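Side-chain contacts in intramolecular trans-sialidase (Macrobdella decora, PDB 3SLI), which cleaves terminal sialic acid from sialylated glycans by intramolecular trans-sialidation, releasing 2,7-anhydro-Neu5Ac: residues L220-V225 / D434-S439; I463-S468 / V569-Q574; P575-P580 / W618-A623; Y622-P627 / E668-S673. All coordinates share one frame; numbering follows the deposited sequence.

Interaction 1. Residues L220-V225 / D434-S439; sequences LSTGTV and DDEGAS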
loop_
_atom_site.group_PDB
_atom_site.type_symbol
_atom_site.label_atom_id
_atom_site.label_comp_id
_atom_site.label_asym_id
_atom_site.label_seq_id
_atom_site.Cartn_x
_atom_site.Cartn_y
_atom_site.Cartn_z
ATOM N N LEU A 220 19.079 8.739 -4.777
ATOM C CA LEU A 220 19.583 10.074 -5.081
ATOM C C LEU A 220 20.973 9.977 -5.718
ATOM O O LEU A 220 21.663 8.965 -5.555
ATOM C CB LEU A 220 19.635 10.920 -3.801
ATOM C CG LEU A 220 18.319 11.092 -3.027
ATOM C CD1 LEU A 220 18.527 12.053 -1.864
ATOM C CD2 LEU A 220 17.223 11.614 -3.958
ATOM N N SER A 221 21.392 11.024 -6.428
ATOM C CA SER A 221 22.706 11.033 -7.078
ATOM C C SER A 221 23.844 10.919 -6.071
ATOM O O SER A 221 24.961 10.567 -6.434
ATOM C CB SER A 221 22.882 12.294 -7.928
ATOM O OG SER A 221 22.681 13.468 -7.161
ATOM N N THR A 222 23.541 11.201 -4.805
ATOM C CA THR A 222 24.518 11.116 -3.719
ATOM C C THR A 222 24.715 9.673 -3.223
ATOM O O THR A 222 25.645 9.401 -2.462
ATOM C CB THR A 222 24.071 11.950 -2.497
ATOM O OG1 THR A 222 22.888 11.364 -1.932
ATOM C CG2 THR A 222 23.766 13.391 -2.904
ATOM N N GLY A 223 23.822 8.765 -3.615
ATOM C CA GLY A 223 23.916 7.384 -3.164
ATOM C C GLY A 223 22.886 7.053 -2.087
ATOM O O GLY A 223 22.606 5.886 -1.825
ATOM N N THR A 224 22.331 8.075 -1.448
ATOM C CA THR A 224 21.313 7.880 -0.423
ATOM C C THR A 224 20.029 7.409 -1.106
ATOM O O THR A 224 19.721 7.837 -2.216
ATOM C CB THR A 224 21.019 9.216 0.330
ATOM O OG1 THR A 224 22.218 9.670 0.969
ATOM C CG2 THR A 224 19.912 9.050 1.389
ATOM N N VAL A 225 19.315 6.491 -0.467
ATOM C CA VAL A 225 18.056 5.998 -1.008
ATOM C C VAL A 225 16.963 6.553 -0.093
ATOM O O VAL A 225 17.096 6.511 1.139
ATOM C CB VAL A 225 17.976 4.443 -1.014
ATOM C CG1 VAL A 225 16.775 3.984 -1.858
ATOM C CG2 VAL A 225 19.275 3.821 -1.534
ATOM N N ASP A 434 16.918 20.270 1.008
ATOM C CA ASP A 434 18.288 20.332 0.516
ATOM C C ASP A 434 19.237 19.528 1.412
ATOM O O ASP A 434 20.432 19.452 1.141
ATOM C CB ASP A 434 18.757 21.789 0.431
ATOM C CG ASP A 434 18.084 22.552 -0.693
ATOM O OD1 ASP A 434 18.075 22.040 -1.832
ATOM O OD2 ASP A 434 17.567 23.658 -0.434
ATOM N N ASP A 435 18.700 18.917 2.469
ATOM C CA ASP A 435 19.519 18.110 3.372
ATOM C C ASP A 435 18.987 16.681 3.546
ATOM O O ASP A 435 19.035 16.117 4.643
ATOM C CB ASP A 435 19.667 18.806 4.729
ATOM C CG ASP A 435 18.335 19.180 5.351
ATOM O OD1 ASP A 435 17.285 18.611 4.974
ATOM O OD2 ASP A 435 18.339 20.049 6.242
ATOM N N GLU A 436 18.435 16.130 2.466
ATOM C CA GLU A 436 17.896 14.770 2.439
ATOM C C GLU A 436 16.886 14.414 3.540
ATOM O O GLU A 436 16.959 13.343 4.158
ATOM C CB GLU A 436 19.045 13.755 2.392
ATOM C CG GLU A 436 20.032 14.022 1.253
ATOM C CD GLU A 436 21.101 12.957 1.101
ATOM O OE1 GLU A 436 21.166 12.038 1.942
ATOM O OE2 GLU A 436 21.882 13.032 0.128
ATOM N N GLY A 437 15.958 15.330 3.798
ATOM C CA GLY A 437 14.932 15.074 4.791
ATOM C C GLY A 437 15.189 15.540 6.208
ATOM O O GLY A 437 14.341 15.333 7.065
ATOM N N ALA A 438 16.352 16.129 6.480
ATOM C CA ALA A 438 16.633 16.633 7.830
ATOM C C ALA A 438 15.677 17.792 8.135
ATOM O O ALA A 438 15.242 17.969 9.275
ATOM C CB ALA A 438 18.097 17.080 7.955
ATOM N N SER A 439 15.340 18.568 7.106
ATOM C CA SER A 439 14.400 19.684 7.236
ATOM C C SER A 439 13.701 19.888 5.886
ATOM O O SER A 439 14.264 19.559 4.840
ATOM C CB SER A 439 15.109 20.979 7.680
ATOM O OG SER A 439 16.010 21.476 6.693
#
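Glu436, at the apex of an Asp-box hairpin, extends its carboxylate to two threonine hydroxyls, those of Thr222 and Thr224, on the turn that joins strands 211-219 and 225-232. Each hydroxyl donates to its own oxygen. Thr222 OG1 lies 2.8 Å from Glu436 OE2, and Thr224 OG1 lies 2.8 Å from Glu436 OE1. Both meet the carboxylate on its syn side but out of its plane, by 30° at OE2 and 25° at OE1, and this two-point grip fixes the rotation of the flat group. Threonine suits both places as a short, branched and so rather rigid carrier for the hydroxyl. Glu436 CG stands anti to the carbonyl carbon (chi1 -53°), and the chain, extended beyond it, spans the gap. CG slides past Leu220 CD1 at 4.0 Å, which gives the aliphatic part an apolar neighbour. At the other end Lys249 NZ holds the backbone oxygen of Glu436.

Behind the glutamate, the type I' turn from Asp435 to Ala438 is braced from within. Asp435 OD1 accepts from Ser439 N at 2.9 Å, Asp435 OD2 takes the hydroxyl Ser439 OG, and Ser433 OG binds Gly437 N and Ser439 O. Glycine fits position 437, where phi is positive. Aspartate, glycine and serine at these spacings after Ser433 are the signature of the Asp box, the recurring hairpin of sialidase beta-propellers.

Interaction 2. Residues I463-S468 / V569-Q574; sequences IGKQIS and VINYSQ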
loop_
_atom_site.group_PDB
_atom_site.type_symbol
_atom_site.label_atom_id
_atom_site.label_comp_id
_atom_site.label_asym_id
_atom_site.label_seq_id
_atom_site.Cartn_x
_atom_site.Cartn_y
_atom_site.Cartn_z
ATOM N N ILE A 463 7.404 8.251 -8.602
ATOM C CA ILE A 463 8.459 9.248 -8.736
ATOM C C ILE A 463 8.220 10.136 -9.951
ATOM O O ILE A 463 7.426 9.796 -10.837
ATOM C CB ILE A 463 9.864 8.619 -8.886
ATOM C CG1 ILE A 463 9.970 7.834 -10.199
ATOM C CG2 ILE A 463 10.205 7.767 -7.659
ATOM C CD1 ILE A 463 11.395 7.430 -10.571
ATOM N N GLY A 464 8.882 11.289 -9.953
ATOM C CA GLY A 464 8.790 12.220 -11.064
ATOM C C GLY A 464 9.976 11.969 -11.981
ATOM O O GLY A 464 10.721 10.993 -11.793
ATOM N N LYS A 465 10.217 12.875 -12.922
ATOM C CA LYS A 465 11.326 12.700 -13.854
ATOM C C LYS A 465 11.977 14.028 -14.289
ATOM O O LYS A 465 11.293 15.040 -14.444
ATOM C CB LYS A 465 10.821 11.924 -15.083
ATOM C CG LYS A 465 11.780 11.825 -16.273
ATOM C CD LYS A 465 13.032 11.014 -15.976
ATOM C CE LYS A 465 12.730 9.561 -15.695
ATOM N NZ LYS A 465 13.999 8.796 -15.443
ATOM N N GLN A 466 13.306 14.036 -14.384
ATOM C CA GLN A 466 14.038 15.212 -14.849
ATOM C C GLN A 466 14.712 14.820 -16.164
ATOM O O GLN A 466 15.403 13.793 -16.232
ATOM C CB GLN A 466 15.094 15.682 -13.833
ATOM C CG GLN A 466 15.935 16.857 -14.358
ATOM C CD GLN A 466 16.868 17.474 -13.328
ATOM O OE1 GLN A 466 16.857 18.693 -13.108
ATOM N NE2 GLN A 466 17.715 16.649 -12.727
ATOM N N ILE A 467 14.480 15.605 -17.215
ATOM C CA ILE A 467 15.074 15.330 -18.530
ATOM C C ILE A 467 16.578 15.567 -18.431
ATOM O O ILE A 467 17.020 16.630 -17.985
ATOM C CB ILE A 467 14.466 16.235 -19.640
ATOM C CG1 ILE A 467 12.938 16.088 -19.658
ATOM C CG2 ILE A 467 15.048 15.867 -21.007
ATOM C CD1 ILE A 467 12.233 16.905 -20.739
ATOM N N SER A 468 17.362 14.580 -18.842
ATOM C CA SER A 468 18.809 14.689 -18.749
ATOM C C SER A 468 19.496 15.203 -20.005
ATOM O O SER A 468 20.602 15.737 -19.926
ATOM C CB SER A 468 19.411 13.340 -18.370
ATOM O OG SER A 468 19.274 12.423 -19.435
ATOM N N VAL A 569 7.740 2.342 -13.635
ATOM C CA VAL A 569 8.620 2.123 -14.776
ATOM C C VAL A 569 9.764 3.105 -14.578
ATOM O O VAL A 569 9.535 4.267 -14.222
ATOM C CB VAL A 569 7.882 2.277 -16.164
ATOM C CG1 VAL A 569 7.314 3.680 -16.350
ATOM C CG2 VAL A 569 8.815 1.896 -17.313
ATOM N N ILE A 570 10.992 2.598 -14.669
ATOM C CA ILE A 570 12.174 3.422 -14.466
ATOM C C ILE A 570 13.252 3.203 -15.510
ATOM O O ILE A 570 13.269 2.190 -16.210
ATOM C CB ILE A 570 12.835 3.132 -13.089
ATOM C CG1 ILE A 570 13.327 1.677 -13.035
ATOM C CG2 ILE A 570 11.854 3.428 -11.953
ATOM C CD1 ILE A 570 14.394 1.408 -11.964
ATOM N N ASN A 571 14.147 4.178 -15.609
ATOM C CA ASN A 571 15.286 4.094 -16.510
ATOM C C ASN A 571 16.374 3.368 -15.723
ATOM O O ASN A 571 16.470 3.542 -14.506
ATOM C CB ASN A 571 15.809 5.497 -16.849
ATOM C CG ASN A 571 15.012 6.174 -17.933
ATOM O OD1 ASN A 571 14.255 7.108 -17.676
ATOM N ND2 ASN A 571 15.192 5.720 -19.160
ATOM N N TYR A 572 17.136 2.505 -16.385
ATOM C CA TYR A 572 18.242 1.815 -15.732
ATOM C C TYR A 572 19.492 2.480 -16.331
ATOM O O TYR A 572 19.554 2.696 -17.542
ATOM C CB TYR A 572 18.206 0.308 -16.008
ATOM C CG TYR A 572 19.208 -0.474 -15.176
ATOM C CD1 TYR A 572 19.081 -0.555 -13.782
ATOM C CD2 TYR A 572 20.307 -1.095 -15.771
ATOM C CE1 TYR A 572 20.029 -1.233 -13.003
ATOM C CE2 TYR A 572 21.258 -1.775 -15.003
ATOM C CZ TYR A 572 21.111 -1.835 -13.621
ATOM O OH TYR A 572 22.046 -2.493 -12.859
ATOM N N SER A 573 20.485 2.785 -15.495
ATOM C CA SER A 573 21.689 3.493 -15.939
ATOM C C SER A 573 22.655 2.770 -16.866
ATOM O O SER A 573 23.400 3.411 -17.603
ATOM C CB SER A 573 22.467 4.026 -14.732
ATOM O OG SER A 573 23.109 2.971 -14.040
ATOM N N GLN A 574 22.697 1.450 -16.786
ATOM C CA GLN A 574 23.603 0.682 -17.623
ATOM C C GLN A 574 22.836 -0.087 -18.691
ATOM O O GLN A 574 21.640 -0.358 -18.531
ATOM C CB GLN A 574 24.437 -0.270 -16.762
ATOM C CG GLN A 574 25.416 0.441 -15.836
ATOM C CD GLN A 574 26.422 1.299 -16.594
ATOM O OE1 GLN A 574 26.826 0.960 -17.707
ATOM N NE2 GLN A 574 26.823 2.413 -16.000
HETATM O O HOH W 1 13.220 6.424 -13.848
#
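Lys465 reaches across to Asn571 from the inner strand 462-466 to the inner strand 568-572. Its CG stands anti to the backbone N (chi1 171°), which sends the chain off toward the other segment. The first carbons from CB onward meet nothing of 569-574; Ile518 of strand 516-520, which runs between the two segments, packs against this side chain. Bends at chi2 and chi3, both near 65°, then curl the chain. CE is the first atom to arrive, 3.5 Å from Asn571 OD1. Beyond it NZ closes the bond, giving a hydrogen to Asn571 OD1 at 2.8 Å. The ammonium lies in the carbonyl plane, on a lone pair, with a C=O...N angle of 133°, and the two side chains cross at about a right angle. NZ also donates to a water 3.0 Å away, which accepts a second hydrogen from Asn571 N at 3.0 Å. Lysine suits its place because the long flexible chain bridges the gap and the ammonium can donate to both OD1 and the water. Asparagine suits the spot because its amide works in both directions: OD1 takes the lysine while ND2 donates to Glu520 O, and the amide is thereby held against rotation.

Beside this polar bond the contact turns apolar, with Ile463 CD1 4.3 Å from Ile570 CG2. These isoleucines also touch Cys635 and Leu636 of strand 634-638, respectively. Inner strands of two blades with one blade between them, brought together near the axis, belong to the centre of the six-bladed sialidase beta-propeller.

Interaction 3. Residues P575-P580 / W618-A623; sequences PIDGKP and WKYSYA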
loop_
_atom_site.group_PDB
_atom_site.type_symbol
_atom_site.label_atom_id
_atom_site.label_comp_id
_atom_site.label_asym_id
_atom_site.label_seq_id
_atom_site.Cartn_x
_atom_site.Cartn_y
_atom_site.Cartn_z
ATOM N N PRO A 575 23.488 -0.379 -19.827
ATOM C CA PRO A 575 22.774 -1.122 -20.866
ATOM C C PRO A 575 22.593 -2.594 -20.484
ATOM O O PRO A 575 23.377 -3.143 -19.712
ATOM C CB PRO A 575 23.687 -0.953 -22.084
ATOM C CG PRO A 575 25.045 -0.874 -21.480
ATOM C CD PRO A 575 24.833 0.017 -20.284
ATOM N N ILE A 576 21.533 -3.209 -20.999
ATOM C CA ILE A 576 21.236 -4.619 -20.767
ATOM C C ILE A 576 21.207 -5.230 -22.175
ATOM O O ILE A 576 20.535 -4.701 -23.075
ATOM C CB ILE A 576 19.887 -4.795 -20.021
ATOM C CG1 ILE A 576 19.998 -4.160 -18.631
ATOM C CG2 ILE A 576 19.535 -6.276 -19.904
ATOM C CD1 ILE A 576 18.748 -4.245 -17.786
ATOM N N ASP A 577 21.999 -6.281 -22.381
ATOM C CA ASP A 577 22.136 -6.927 -23.696
ATOM C C ASP A 577 22.631 -5.882 -24.707
ATOM O O ASP A 577 22.325 -5.955 -25.893
ATOM C CB ASP A 577 20.812 -7.541 -24.182
ATOM C CG ASP A 577 20.424 -8.811 -23.428
ATOM O OD1 ASP A 577 21.216 -9.318 -22.604
ATOM O OD2 ASP A 577 19.308 -9.312 -23.675
ATOM N N GLY A 578 23.381 -4.899 -24.215
ATOM C CA GLY A 578 23.918 -3.847 -25.064
ATOM C C GLY A 578 22.979 -2.721 -25.470
ATOM O O GLY A 578 23.376 -1.831 -26.225
ATOM N N LYS A 579 21.756 -2.717 -24.944
ATOM C CA LYS A 579 20.776 -1.692 -25.298
ATOM C C LYS A 579 20.290 -0.881 -24.103
ATOM O O LYS A 579 20.419 -1.320 -22.958
ATOM C CB LYS A 579 19.556 -2.353 -25.960
ATOM C CG LYS A 579 19.883 -3.123 -27.225
ATOM C CD LYS A 579 18.660 -3.803 -27.804
ATOM C CE LYS A 579 18.995 -4.437 -29.153
ATOM N NZ LYS A 579 17.882 -5.256 -29.719
ATOM N N PRO A 580 19.798 0.349 -24.348
ATOM C CA PRO A 580 19.289 1.179 -23.254
ATOM C C PRO A 580 18.099 0.377 -22.718
ATOM O O PRO A 580 17.340 -0.198 -23.508
ATOM C CB PRO A 580 18.802 2.434 -23.981
ATOM C CG PRO A 580 19.690 2.509 -25.162
ATOM C CD PRO A 580 19.764 1.086 -25.622
ATOM N N TRP A 618 9.833 -5.747 -24.823
ATOM C CA TRP A 618 9.739 -6.292 -23.470
ATOM C C TRP A 618 10.225 -7.740 -23.515
ATOM O O TRP A 618 9.441 -8.689 -23.587
ATOM C CB TRP A 618 8.307 -6.149 -22.943
ATOM C CG TRP A 618 7.904 -4.704 -22.851
ATOM C CD1 TRP A 618 7.164 -3.999 -23.757
ATOM C CD2 TRP A 618 8.283 -3.765 -21.827
ATOM N NE1 TRP A 618 7.066 -2.685 -23.368
ATOM C CE2 TRP A 618 7.738 -2.514 -22.185
ATOM C CE3 TRP A 618 9.034 -3.865 -20.646
ATOM C CZ2 TRP A 618 7.915 -1.362 -21.403
ATOM C CZ3 TRP A 618 9.214 -2.720 -19.867
ATOM C CH2 TRP A 618 8.656 -1.484 -20.252
ATOM N N LYS A 619 11.547 -7.881 -23.463
ATOM C CA LYS A 619 12.221 -9.167 -23.574
ATOM C C LYS A 619 12.199 -10.107 -22.376
ATOM O O LYS A 619 12.192 -11.325 -22.552
ATOM C CB LYS A 619 13.673 -8.933 -24.001
ATOM C CG LYS A 619 14.409 -10.171 -24.445
ATOM C CD LYS A 619 15.800 -9.816 -24.930
ATOM C CE LYS A 619 16.467 -11.006 -25.583
ATOM N NZ LYS A 619 17.854 -10.666 -26.004
ATOM N N TYR A 620 12.202 -9.553 -21.168
ATOM C CA TYR A 620 12.229 -10.371 -19.954
ATOM C C TYR A 620 11.094 -10.063 -18.982
ATOM O O TYR A 620 10.632 -8.925 -18.899
ATOM C CB TYR A 620 13.556 -10.148 -19.201
ATOM C CG TYR A 620 14.804 -10.426 -20.005
ATOM C CD1 TYR A 620 15.257 -11.732 -20.182
ATOM C CD2 TYR A 620 15.540 -9.383 -20.583
ATOM C CE1 TYR A 620 16.411 -12.002 -20.914
ATOM C CE2 TYR A 620 16.702 -9.640 -21.317
ATOM C CZ TYR A 620 17.129 -10.958 -21.478
ATOM O OH TYR A 620 18.278 -11.257 -22.177
ATOM N N SER A 621 10.639 -11.090 -18.266
ATOM C CA SER A 621 9.616 -10.929 -17.234
ATOM C C SER A 621 10.070 -11.813 -16.082
ATOM O O SER A 621 10.570 -12.919 -16.301
ATOM C CB SER A 621 8.209 -11.323 -17.706
ATOM O OG SER A 621 8.119 -12.689 -18.057
ATOM N N TYR A 622 9.908 -11.316 -14.863
ATOM C CA TYR A 622 10.327 -12.034 -13.670
ATOM C C TYR A 622 9.164 -12.093 -12.691
ATOM O O TYR A 622 8.626 -11.052 -12.314
ATOM C CB TYR A 622 11.509 -11.291 -13.040
ATOM C CG TYR A 622 12.055 -11.933 -11.794
ATOM C CD1 TYR A 622 13.080 -12.875 -11.871
ATOM C CD2 TYR A 622 11.568 -11.579 -10.533
ATOM C CE1 TYR A 622 13.609 -13.452 -10.731
ATOM C CE2 TYR A 622 12.091 -12.154 -9.378
ATOM C CZ TYR A 622 13.115 -13.087 -9.488
ATOM O OH TYR A 622 13.652 -13.651 -8.362
ATOM N N ALA A 623 8.754 -13.305 -12.320
ATOM C CA ALA A 623 7.645 -13.497 -11.379
ATOM C C ALA A 623 8.173 -13.436 -9.951
ATOM O O ALA A 623 9.038 -14.218 -9.567
ATOM C CB ALA A 623 6.939 -14.835 -11.636
#
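Asp577 OD2 is gripped by two donors from strand 614-623, two places across the sheet. Tyr620 OH gives it a hydrogen at 2.7 Å, approaching along the syn lone pair, while Lys619 NZ forms a salt bridge to it at 3.1 Å. The lysine comes from above the carboxylate, 37° out of its plane. The carboxylate meets the tyrosine at the ring's edge, the two planes 65° apart.

A classic beta bulge opposite Ile600 turns both Lys619 and Tyr620 toward the aspartate. Lys619 sets off with CG trans to the main-chain nitrogen (chi1 -167°) and runs straight to NZ, its CG 3.9 Å above the Tyr620 ring plane, toward the rim. Asp577 occupies the first inner corner of a type I' turn closed by Lys579 N to Ile576 O, with the reverse bond completing the hairpin; aspartate tolerates this left-handed conformation, and Gly578 takes the second corner.

The contact joins the hairpin that leads into strand 579-587 to outermost strand 614-623 across strand 596-605, at the surface end of the four-stranded sheet. Beneath it, Ile576 packs on Ile600 and on Ile672 of helix 672-675, and Tyr620 touches Thr676 just past that helix.

Interaction 4. Residues Y622-P627 / E668-S673; sequences YAVDTP and EKYSIS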
loop_
_atom_site.group_PDB
_atom_site.type_symbol
_atom_site.label_atom_id
_atom_site.label_comp_id
_atom_site.label_asym_id
_atom_site.label_seq_id
_atom_site.Cartn_x
_atom_site.Cartn_y
_atom_site.Cartn_z
ATOM N N TYR A 622 9.908 -11.316 -14.863
ATOM C CA TYR A 622 10.327 -12.034 -13.670
ATOM C C TYR A 622 9.164 -12.093 -12.691
ATOM O O TYR A 622 8.626 -11.052 -12.314
ATOM C CB TYR A 622 11.509 -11.291 -13.040
ATOM C CG TYR A 622 12.055 -11.933 -11.794
ATOM C CD1 TYR A 622 13.080 -12.875 -11.871
ATOM C CD2 TYR A 622 11.568 -11.579 -10.533
ATOM C CE1 TYR A 622 13.609 -13.452 -10.731
ATOM C CE2 TYR A 622 12.091 -12.154 -9.378
ATOM C CZ TYR A 622 13.115 -13.087 -9.488
ATOM O OH TYR A 622 13.652 -13.651 -8.362
ATOM N N ALA A 623 8.754 -13.305 -12.320
ATOM C CA ALA A 623 7.645 -13.497 -11.379
ATOM C C ALA A 623 8.173 -13.436 -9.951
ATOM O O ALA A 623 9.038 -14.218 -9.567
ATOM C CB ALA A 623 6.939 -14.835 -11.636
ATOM N N VAL A 624 7.649 -12.500 -9.173
ATOM C CA VAL A 624 8.076 -12.300 -7.795
ATOM C C VAL A 624 7.622 -13.405 -6.828
ATOM O O VAL A 624 8.284 -13.661 -5.815
ATOM C CB VAL A 624 7.624 -10.896 -7.314
ATOM C CG1 VAL A 624 7.681 -10.772 -5.788
ATOM C CG2 VAL A 624 8.517 -9.837 -7.965
ATOM N N ASP A 625 6.526 -14.078 -7.170
ATOM C CA ASP A 625 5.965 -15.142 -6.334
ATOM C C ASP A 625 5.090 -16.018 -7.241
ATOM O O ASP A 625 5.308 -16.049 -8.452
ATOM C CB ASP A 625 5.132 -14.524 -5.190
ATOM C CG ASP A 625 5.074 -15.406 -3.938
ATOM O OD1 ASP A 625 5.054 -16.653 -4.053
ATOM O OD2 ASP A 625 5.027 -14.838 -2.829
ATOM N N THR A 626 4.127 -16.741 -6.665
ATOM C CA THR A 626 3.243 -17.602 -7.443
ATOM C C THR A 626 2.065 -16.770 -7.995
ATOM O O THR A 626 1.788 -15.680 -7.487
ATOM C CB THR A 626 2.821 -18.872 -6.625
ATOM O OG1 THR A 626 2.511 -18.516 -5.270
ATOM C CG2 THR A 626 3.962 -19.893 -6.619
ATOM N N PRO A 627 1.351 -17.275 -9.025
ATOM C CA PRO A 627 0.222 -16.563 -9.648
ATOM C C PRO A 627 -0.913 -16.003 -8.803
ATOM O O PRO A 627 -1.502 -14.983 -9.175
ATOM C CB PRO A 627 -0.291 -17.564 -10.685
ATOM C CG PRO A 627 0.936 -18.358 -11.032
ATOM C CD PRO A 627 1.543 -18.588 -9.670
ATOM N N GLU A 668 12.294 -5.407 -1.334
ATOM C CA GLU A 668 13.119 -6.495 -1.856
ATOM C C GLU A 668 14.118 -5.951 -2.895
ATOM O O GLU A 668 13.897 -4.884 -3.463
ATOM C CB GLU A 668 12.227 -7.587 -2.461
ATOM C CG GLU A 668 11.283 -8.220 -1.424
ATOM C CD GLU A 668 10.326 -9.264 -1.990
ATOM O OE1 GLU A 668 10.519 -9.732 -3.127
ATOM O OE2 GLU A 668 9.372 -9.632 -1.273
ATOM N N LYS A 669 15.223 -6.668 -3.106
ATOM C CA LYS A 669 16.274 -6.272 -4.051
ATOM C C LYS A 669 16.514 -7.420 -5.019
ATOM O O LYS A 669 16.495 -8.583 -4.615
ATOM C CB LYS A 669 17.599 -6.026 -3.324
ATOM C CG LYS A 669 17.592 -5.012 -2.199
ATOM C CD LYS A 669 18.939 -5.076 -1.494
ATOM C CE LYS A 669 19.077 -4.034 -0.406
ATOM N NZ LYS A 669 20.436 -4.088 0.200
ATOM N N TYR A 670 16.820 -7.092 -6.272
ATOM C CA TYR A 670 17.065 -8.097 -7.302
ATOM C C TYR A 670 18.199 -7.662 -8.219
ATOM O O TYR A 670 18.315 -6.479 -8.551
ATOM C CB TYR A 670 15.802 -8.303 -8.151
ATOM C CG TYR A 670 14.611 -8.854 -7.395
ATOM C CD1 TYR A 670 14.503 -10.220 -7.149
ATOM C CD2 TYR A 670 13.597 -8.013 -6.917
ATOM C CE1 TYR A 670 13.421 -10.743 -6.446
ATOM C CE2 TYR A 670 12.506 -8.527 -6.210
ATOM C CZ TYR A 670 12.431 -9.896 -5.982
ATOM O OH TYR A 670 11.366 -10.442 -5.307
ATOM N N SER A 671 19.059 -8.604 -8.595
ATOM C CA SER A 671 20.159 -8.296 -9.504
ATOM C C SER A 671 19.647 -8.435 -10.943
ATOM O O SER A 671 18.643 -9.120 -11.186
ATOM C CB SER A 671 21.357 -9.240 -9.272
ATOM O OG SER A 671 21.053 -10.592 -9.602
ATOM N N ILE A 672 20.331 -7.806 -11.898
ATOM C CA ILE A 672 19.920 -7.906 -13.295
ATOM C C ILE A 672 20.023 -9.372 -13.716
ATOM O O ILE A 672 19.193 -9.864 -14.480
ATOM C CB ILE A 672 20.765 -6.987 -14.226
ATOM C CG1 ILE A 672 20.546 -5.518 -13.842
ATOM C CG2 ILE A 672 20.372 -7.194 -15.698
ATOM C CD1 ILE A 672 19.089 -5.057 -13.889
ATOM N N SER A 673 21.010 -10.076 -13.170
ATOM C CA SER A 673 21.206 -11.497 -13.453
ATOM C C SER A 673 19.921 -12.269 -13.105
ATOM O O SER A 673 19.430 -13.078 -13.900
ATOM C CB SER A 673 22.377 -12.016 -12.613
ATOM O OG SER A 673 22.621 -13.394 -12.812
HETATM O O HOH W 2 10.949 -13.159 -5.401
#
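Tyr622 turns the edge of its ring toward the face of Tyr670 in an offset edge-to-face pair. The planes stand at 62° and the centroids are 5.1 Å apart. Contact centres on Tyr670 CE1, which lies 3.5 Å from Tyr622 CE2 and equally close to the Tyr622 hydroxyl oxygen. A chi1 of -180° carries the Tyr622 ring opposite its own backbone N and out from the strand, and the two side chains cross at about a right angle.

Val624, a branched aliphatic group suited to a buried place, adds a second wall: its CG2 lies 4.4 Å from Tyr670 CZ, with CG1 beside Tyr670 OH at 3.7 Å. The same hydroxyl receives a hydrogen from a water in the ring plane, 2.8 Å away, and that water also donates to Val624 O at 2.7 Å, satisfying a main-chain carbonyl. Glu668 OE1 is modelled as an acceptor for Tyr670 OH, at a distance too short to be trusted, while OE2 forms a salt bridge with Arg101 and a hydrogen bond with Tyr648 OH.

The contact thus joins the end of strand 614-623, outermost in its sheet, to strand 665-670, outermost in the next. Leu675 of the short helix 672-675 packs on both tyrosines, and Tyr648 of strand 644-649 lies against Val624.

How the interactions relate
Following the chain from the N terminus, interaction 1 closes a loop of 208 intervening residues, tying the first hairpin of the propeller to the hairpin after strand 427-433. Interaction 2 then closes one of 100, between inner strands of two non-adjacent blades. Interaction 3 begins at the next residue and spans 37 within a single sheet. Interaction 4 begins on the segment where 3 ends, sharing Tyr622 and Ala623, and joins that sheet to the last one. Interactions 1 to 3 follow in series, and none nests. Ile672 links the later ones, touching Tyr572 of interaction 2 and Ile576 of interaction 3. Interaction 1 touches none of the others, its nearest atoms about 8 Å from interactions 2 and 4.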